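Local coordinates for protein glycerol dehydratase (Clostridium butyricum, PDB 1R9D) that probably dehydrates glycerol by glycyl-radical chemistry, without coenzyme B12, as a member of the pyruvate formate-lyase-like family, at residues P285-Q290 with S377-N382; A425-I430 with P436-K441. One frame throughout, in Å; residues are numbered along the deposited sequence.

Contact 1 of 2, residues P285-Q290 with S377-N382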
loop_
_atom_site.group_PDB
_atom_site.type_symbol
_atom_site.label_atom_id
_atom_site.label_comp_id
_atom_site.label_asym_id
_atom_site.label_seq_id
_atom_site.Cartn_x
_atom_site.Cartn_y
_atom_site.Cartn_z
ATOM N N PRO A 285 -9.972 26.367 -13.740
ATOM C CA PRO A 285 -11.101 27.049 -13.105
ATOM C C PRO A 285 -12.437 26.611 -13.720
ATOM O O PRO A 285 -13.476 26.647 -13.067
ATOM C CB PRO A 285 -10.800 28.523 -13.371
ATOM C CG PRO A 285 -9.296 28.557 -13.340
ATOM C CD PRO A 285 -8.942 27.335 -14.160
ATOM N N ALA A 286 -12.393 26.200 -14.985
ATOM C CA ALA A 286 -13.589 25.759 -15.700
ATOM C C ALA A 286 -14.688 26.826 -15.767
ATOM O O ALA A 286 -14.414 27.960 -16.154
ATOM C CB ALA A 286 -14.129 24.472 -15.083
ATOM N N ARG A 287 -15.915 26.475 -15.381
ATOM C CA ARG A 287 -17.047 27.406 -15.481
ATOM C C ARG A 287 -17.101 28.540 -14.459
ATOM O O ARG A 287 -18.077 28.687 -13.718
ATOM C CB ARG A 287 -18.368 26.628 -15.453
ATOM C CG ARG A 287 -18.426 25.476 -16.448
ATOM C CD ARG A 287 -19.853 25.008 -16.678
ATOM N NE ARG A 287 -20.587 25.878 -17.601
ATOM C CZ ARG A 287 -21.866 25.709 -17.926
ATOM N NH1 ARG A 287 -22.556 24.709 -17.394
ATOM N NH2 ARG A 287 -22.455 26.522 -18.801
ATOM N N PHE A 288 -16.053 29.353 -14.462
ATOM C CA PHE A 288 -15.902 30.496 -13.566
ATOM C C PHE A 288 -17.141 31.396 -13.564
ATOM O O PHE A 288 -17.598 31.839 -12.508
ATOM C CB PHE A 288 -14.676 31.298 -14.015
ATOM C CG PHE A 288 -14.288 32.421 -13.091
ATOM C CD1 PHE A 288 -13.530 32.175 -11.949
ATOM C CD2 PHE A 288 -14.622 33.738 -13.405
ATOM C CE1 PHE A 288 -13.101 33.231 -11.134
ATOM C CE2 PHE A 288 -14.200 34.796 -12.599
ATOM C CZ PHE A 288 -13.436 34.542 -11.464
ATOM N N ASP A 289 -17.689 31.660 -14.745
ATOM C CA ASP A 289 -18.857 32.521 -14.852
ATOM C C ASP A 289 -20.091 31.952 -14.162
ATOM O O ASP A 289 -20.949 32.702 -13.696
ATOM C CB ASP A 289 -19.157 32.835 -16.328
ATOM C CG ASP A 289 -19.608 31.612 -17.124
ATOM O OD1 ASP A 289 -19.216 30.477 -16.778
ATOM O OD2 ASP A 289 -20.340 31.803 -18.118
ATOM N N GLN A 290 -20.175 30.632 -14.069
ATOM C CA GLN A 290 -21.326 30.011 -13.432
ATOM C C GLN A 290 -21.287 30.033 -11.903
ATOM O O GLN A 290 -22.309 30.299 -11.271
ATOM C CB GLN A 290 -21.484 28.577 -13.935
ATOM C CG GLN A 290 -21.678 28.499 -15.451
ATOM C CD GLN A 290 -22.861 29.327 -15.928
ATOM O OE1 GLN A 290 -23.978 29.166 -15.441
ATOM N NE2 GLN A 290 -22.618 30.219 -16.889
ATOM N N SER A 377 -11.798 30.228 -22.735
ATOM C CA SER A 377 -12.572 29.448 -23.691
ATOM C C SER A 377 -14.050 29.799 -23.626
ATOM O O SER A 377 -14.512 30.400 -22.660
ATOM C CB SER A 377 -12.410 27.962 -23.368
ATOM O OG SER A 377 -11.045 27.585 -23.352
ATOM N N VAL A 378 -14.796 29.419 -24.661
ATOM C CA VAL A 378 -16.227 29.665 -24.678
ATOM C C VAL A 378 -16.947 28.418 -25.195
ATOM O O VAL A 378 -16.441 27.708 -26.065
ATOM C CB VAL A 378 -16.620 30.875 -25.581
ATOM C CG1 VAL A 378 -15.911 32.148 -25.103
ATOM C CG2 VAL A 378 -16.281 30.582 -27.037
ATOM N N ARG A 379 -18.109 28.133 -24.628
ATOM C CA ARG A 379 -18.903 26.994 -25.070
ATOM C C ARG A 379 -19.914 27.542 -26.064
ATOM O O ARG A 379 -20.447 28.635 -25.872
ATOM C CB ARG A 379 -19.622 26.343 -23.886
ATOM C CG ARG A 379 -18.735 25.419 -23.070
ATOM C CD ARG A 379 -19.465 24.845 -21.865
ATOM N NE ARG A 379 -20.757 24.275 -22.235
ATOM C CZ ARG A 379 -21.538 23.601 -21.401
ATOM N NH1 ARG A 379 -21.151 23.402 -20.147
ATOM N NH2 ARG A 379 -22.717 23.142 -21.815
ATOM N N ILE A 380 -20.171 26.787 -27.127
ATOM C CA ILE A 380 -21.110 27.194 -28.163
ATOM C C ILE A 380 -22.124 26.074 -28.371
ATOM O O ILE A 380 -21.755 24.905 -28.377
ATOM C CB ILE A 380 -20.372 27.435 -29.510
ATOM C CG1 ILE A 380 -19.335 28.554 -29.351
ATOM C CG2 ILE A 380 -21.368 27.761 -30.618
ATOM C CD1 ILE A 380 -19.925 29.908 -28.996
ATOM N N TRP A 381 -23.398 26.424 -28.504
ATOM C CA TRP A 381 -24.420 25.420 -28.755
ATOM C C TRP A 381 -25.484 25.990 -29.689
ATOM O O TRP A 381 -25.390 27.148 -30.096
ATOM C CB TRP A 381 -25.033 24.895 -27.444
ATOM C CG TRP A 381 -25.881 25.849 -26.669
ATOM C CD1 TRP A 381 -25.490 27.025 -26.087
ATOM C CD2 TRP A 381 -27.257 25.664 -26.315
ATOM N NE1 TRP A 381 -26.541 27.579 -25.385
ATOM C CE2 TRP A 381 -27.636 26.761 -25.510
ATOM C CE3 TRP A 381 -28.205 24.672 -26.599
ATOM C CZ2 TRP A 381 -28.925 26.895 -24.985
ATOM C CZ3 TRP A 381 -29.490 24.803 -26.076
ATOM C CH2 TRP A 381 -29.837 25.909 -25.277
ATOM N N ASN A 382 -26.477 25.184 -30.052
ATOM C CA ASN A 382 -27.509 25.646 -30.979
ATOM C C ASN A 382 -28.192 26.959 -30.610
ATOM O O ASN A 382 -28.547 27.741 -31.495
ATOM C CB ASN A 382 -28.581 24.566 -31.183
ATOM C CG ASN A 382 -28.130 23.459 -32.126
ATOM O OD1 ASN A 382 -28.941 22.639 -32.575
ATOM N ND2 ASN A 382 -26.839 23.422 -32.426
#
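Beside one five-stranded half of the barrel of the glycyl radical enzyme fold, Arg287, the N-cap residue of helix 288-298, meets Arg379 of strand 375-380, guanidinium on guanidinium. The backbones stay apart, the nearest CA atoms being Arg287 and Val378 at 9.5 Å, so two long side chains carry the whole contact, which buries about 90 Å². Arg379 NH1 sits over the centre of the Arg287 group, 3.3 Å from Arg287 CZ. In return Arg287 NH2 lies 3.6 Å above the Arg379 plane, but displaced toward its rim, so the overlap is uneven. The planes are tilted 33° from each other, and the chains cross at roughly a right angle. Each arginine kinks at chi3 (79° in Arg287, 50° in Arg379), which turns its flat end toward the other.

Two donors, Arg287 NH1 and Arg379 NH1, come within 3.4 Å of each other. A carboxylate for each arginine probably offsets this charge: Asp427 pairs with Arg287 NH1, and Asp408 with Arg379 NH2. Arg287 NH2 is also fixed by the carbonyls of Gly345 and Gln347.

The base of Arg287 is set by an inverse gamma turn centred on it, in which Phe288 N hydrogen-bonds to Ala286 O at 2.7 Å, while Ala286 attaches through its backbone to strand 341-344. One helical turn on, Gln290 packs against the Arg287 face opposite Arg379, its CG 3.5 Å above the guanidinium plane of Arg287.

Contact 2 of 2, residues A425-I430 with P436-K441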
loop_
_atom_site.group_PDB
_atom_site.type_symbol
_atom_site.label_atom_id
_atom_site.label_comp_id
_atom_site.label_asym_id
_atom_site.label_seq_id
_atom_site.Cartn_x
_atom_site.Cartn_y
_atom_site.Cartn_z
ATOM N N ALA A 425 -23.135 15.949 -17.911
ATOM C CA ALA A 425 -22.514 16.250 -19.200
ATOM C C ALA A 425 -22.800 17.691 -19.629
ATOM O O ALA A 425 -21.933 18.359 -20.190
ATOM C CB ALA A 425 -23.011 15.275 -20.275
ATOM N N ARG A 426 -24.012 18.169 -19.359
ATOM C CA ARG A 426 -24.397 19.528 -19.718
ATOM C C ARG A 426 -23.616 20.581 -18.940
ATOM O O ARG A 426 -23.512 21.728 -19.374
ATOM C CB ARG A 426 -25.896 19.745 -19.480
ATOM C CG ARG A 426 -26.778 19.170 -20.571
ATOM C CD ARG A 426 -28.250 19.305 -20.229
ATOM N NE ARG A 426 -29.097 18.915 -21.356
ATOM C CZ ARG A 426 -30.389 18.632 -21.251
ATOM N NH1 ARG A 426 -30.983 18.694 -20.068
ATOM N NH2 ARG A 426 -31.086 18.290 -22.329
ATOM N N ASP A 427 -23.057 20.189 -17.800
ATOM C CA ASP A 427 -22.310 21.121 -16.960
ATOM C C ASP A 427 -20.794 20.976 -17.127
ATOM O O ASP A 427 -20.028 21.314 -16.231
ATOM C CB ASP A 427 -22.705 20.898 -15.493
ATOM C CG ASP A 427 -22.276 22.037 -14.587
ATOM O OD1 ASP A 427 -22.517 23.210 -14.947
ATOM O OD2 ASP A 427 -21.708 21.756 -13.508
ATOM N N TYR A 428 -20.361 20.495 -18.285
ATOM C CA TYR A 428 -18.939 20.293 -18.520
ATOM C C TYR A 428 -18.111 21.565 -18.625
ATOM O O TYR A 428 -18.613 22.640 -18.953
ATOM C CB TYR A 428 -18.721 19.457 -19.793
ATOM C CG TYR A 428 -18.757 20.242 -21.092
ATOM C CD1 TYR A 428 -17.603 20.854 -21.597
ATOM C CD2 TYR A 428 -19.942 20.378 -21.814
ATOM C CE1 TYR A 428 -17.633 21.577 -22.785
ATOM C CE2 TYR A 428 -19.981 21.103 -23.004
ATOM C CZ TYR A 428 -18.823 21.696 -23.483
ATOM O OH TYR A 428 -18.857 22.388 -24.672
ATOM N N GLY A 429 -16.825 21.411 -18.333
ATOM C CA GLY A 429 -15.874 22.496 -18.442
ATOM C C GLY A 429 -14.693 21.857 -19.139
ATOM O O GLY A 429 -14.683 20.638 -19.316
ATOM N N ILE A 430 -13.706 22.649 -19.543
ATOM C CA ILE A 430 -12.538 22.097 -20.210
ATOM C C ILE A 430 -11.303 22.065 -19.312
ATOM O O ILE A 430 -11.048 23.002 -18.552
ATOM C CB ILE A 430 -12.200 22.904 -21.485
ATOM C CG1 ILE A 430 -13.337 22.755 -22.505
ATOM C CG2 ILE A 430 -10.877 22.418 -22.079
ATOM C CD1 ILE A 430 -13.572 21.322 -22.957
ATOM N N PRO A 436 -12.616 17.637 -21.964
ATOM C CA PRO A 436 -13.850 17.891 -21.211
ATOM C C PRO A 436 -14.076 17.009 -19.982
ATOM O O PRO A 436 -13.660 15.852 -19.948
ATOM C CB PRO A 436 -14.964 17.675 -22.248
ATOM C CG PRO A 436 -14.269 17.193 -23.507
ATOM C CD PRO A 436 -12.879 16.778 -23.127
ATOM N N GLN A 437 -14.758 17.558 -18.981
ATOM C CA GLN A 437 -15.078 16.799 -17.771
ATOM C C GLN A 437 -16.149 17.511 -16.950
ATOM O O GLN A 437 -16.403 18.700 -17.138
ATOM C CB GLN A 437 -13.831 16.601 -16.884
ATOM C CG GLN A 437 -13.619 17.729 -15.838
ATOM C CD GLN A 437 -12.551 17.428 -14.780
ATOM O OE1 GLN A 437 -12.504 18.087 -13.734
ATOM N NE2 GLN A 437 -11.689 16.454 -15.049
ATOM N N LYS A 438 -16.788 16.763 -16.055
ATOM C CA LYS A 438 -17.779 17.329 -15.147
ATOM C C LYS A 438 -16.921 17.782 -13.962
ATOM O O LYS A 438 -16.340 16.957 -13.255
ATOM C CB LYS A 438 -18.773 16.253 -14.695
ATOM C CG LYS A 438 -19.528 16.596 -13.413
ATOM C CD LYS A 438 -20.342 17.880 -13.531
ATOM C CE LYS A 438 -21.101 18.130 -12.234
ATOM N NZ LYS A 438 -21.997 19.315 -12.300
ATOM N N PRO A 439 -16.817 19.098 -13.743
ATOM C CA PRO A 439 -16.002 19.582 -12.626
ATOM C C PRO A 439 -16.513 19.107 -11.272
ATOM O O PRO A 439 -17.719 18.927 -11.082
ATOM C CB PRO A 439 -16.094 21.102 -12.761
ATOM C CG PRO A 439 -16.344 21.316 -14.232
ATOM C CD PRO A 439 -17.356 20.224 -14.525
ATOM N N GLY A 440 -15.583 18.907 -10.343
ATOM C CA GLY A 440 -15.931 18.486 -8.997
ATOM C C GLY A 440 -16.372 17.047 -8.812
ATOM O O GLY A 440 -16.814 16.682 -7.723
ATOM N N LYS A 441 -16.251 16.227 -9.851
ATOM C CA LYS A 441 -16.665 14.828 -9.762
ATOM C C LYS A 441 -15.763 13.879 -10.539
ATOM O O LYS A 441 -16.039 12.681 -10.597
ATOM C CB LYS A 441 -18.086 14.664 -10.305
ATOM C CG LYS A 441 -19.163 15.453 -9.586
ATOM C CD LYS A 441 -20.536 15.018 -10.086
ATOM C CE LYS A 441 -21.659 15.689 -9.307
ATOM N NZ LYS A 441 -23.000 15.235 -9.781
#
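The beta hairpin of strands 429-431 and 435-437 joins these segments, pairing Gly429 with Gln437 and Ile430 with Pro436. In glycyl radical enzymes a hairpin of this kind carries the active-site cysteine loop into the barrel, and here the side chain of Ile430 is about 8 Å from a bound glycerol.

The backbone evidence is a reciprocal pair of hydrogen bonds: Gly429 N to Gln437 O, 3.0 Å and 162° at the hydrogen, and Gln437 N to Gly429 O, 3.1 Å. CA-H groups supplement them, Tyr428 CA reaching the Gln437 O and Pro436 CA the Gly429 O.

Apolar contacts gather around Pro436. Ile430 CD1 approaches Pro436 CB at 4.0 Å, and Tyr428 CD1 lies 4.2 Å from the same Pro436 CB, with ring and proline crossing obliquely. The Tyr428 hydroxyl is hydrogen-bonded to Asp408. Beyond the strands, Pro439 CD rests 3.4 Å from Asp427 O, at the start of the type II turn Lys438 to Lys441, where Gly440 takes the positive-phi position.

A salt bridge closes the open end of the hairpin. Lys438 leaves its backbone away from 425-430, but a bend at chi2 (59°) brings the chain back, and NZ of Lys438 meets Asp427 OD2 at 2.7 Å from the anti side, 19° out of the carboxylate plane.

Contact 1 closes before contact 2 opens along the chain, yet their centres are only 10 Å apart, on the same side of the chain's centre. Segment 425-430 supplies the join: Asp427 OD1 bridges to Arg287 NH1 at 2.9 Å, its other oxygen being engaged within contact 2, and Arg426 O probably accepts a hydrogen bond from Arg379 NH2. The Tyr428 ring also makes a cation-pi contact with Arg379. The arginines thus tie the helix start at 288 and strand 375-380 to the base of hairpin 429-437, while Tyr428 and Ile430 pack on strand 404-407. This network probably helps seat the hairpin inside the barrel.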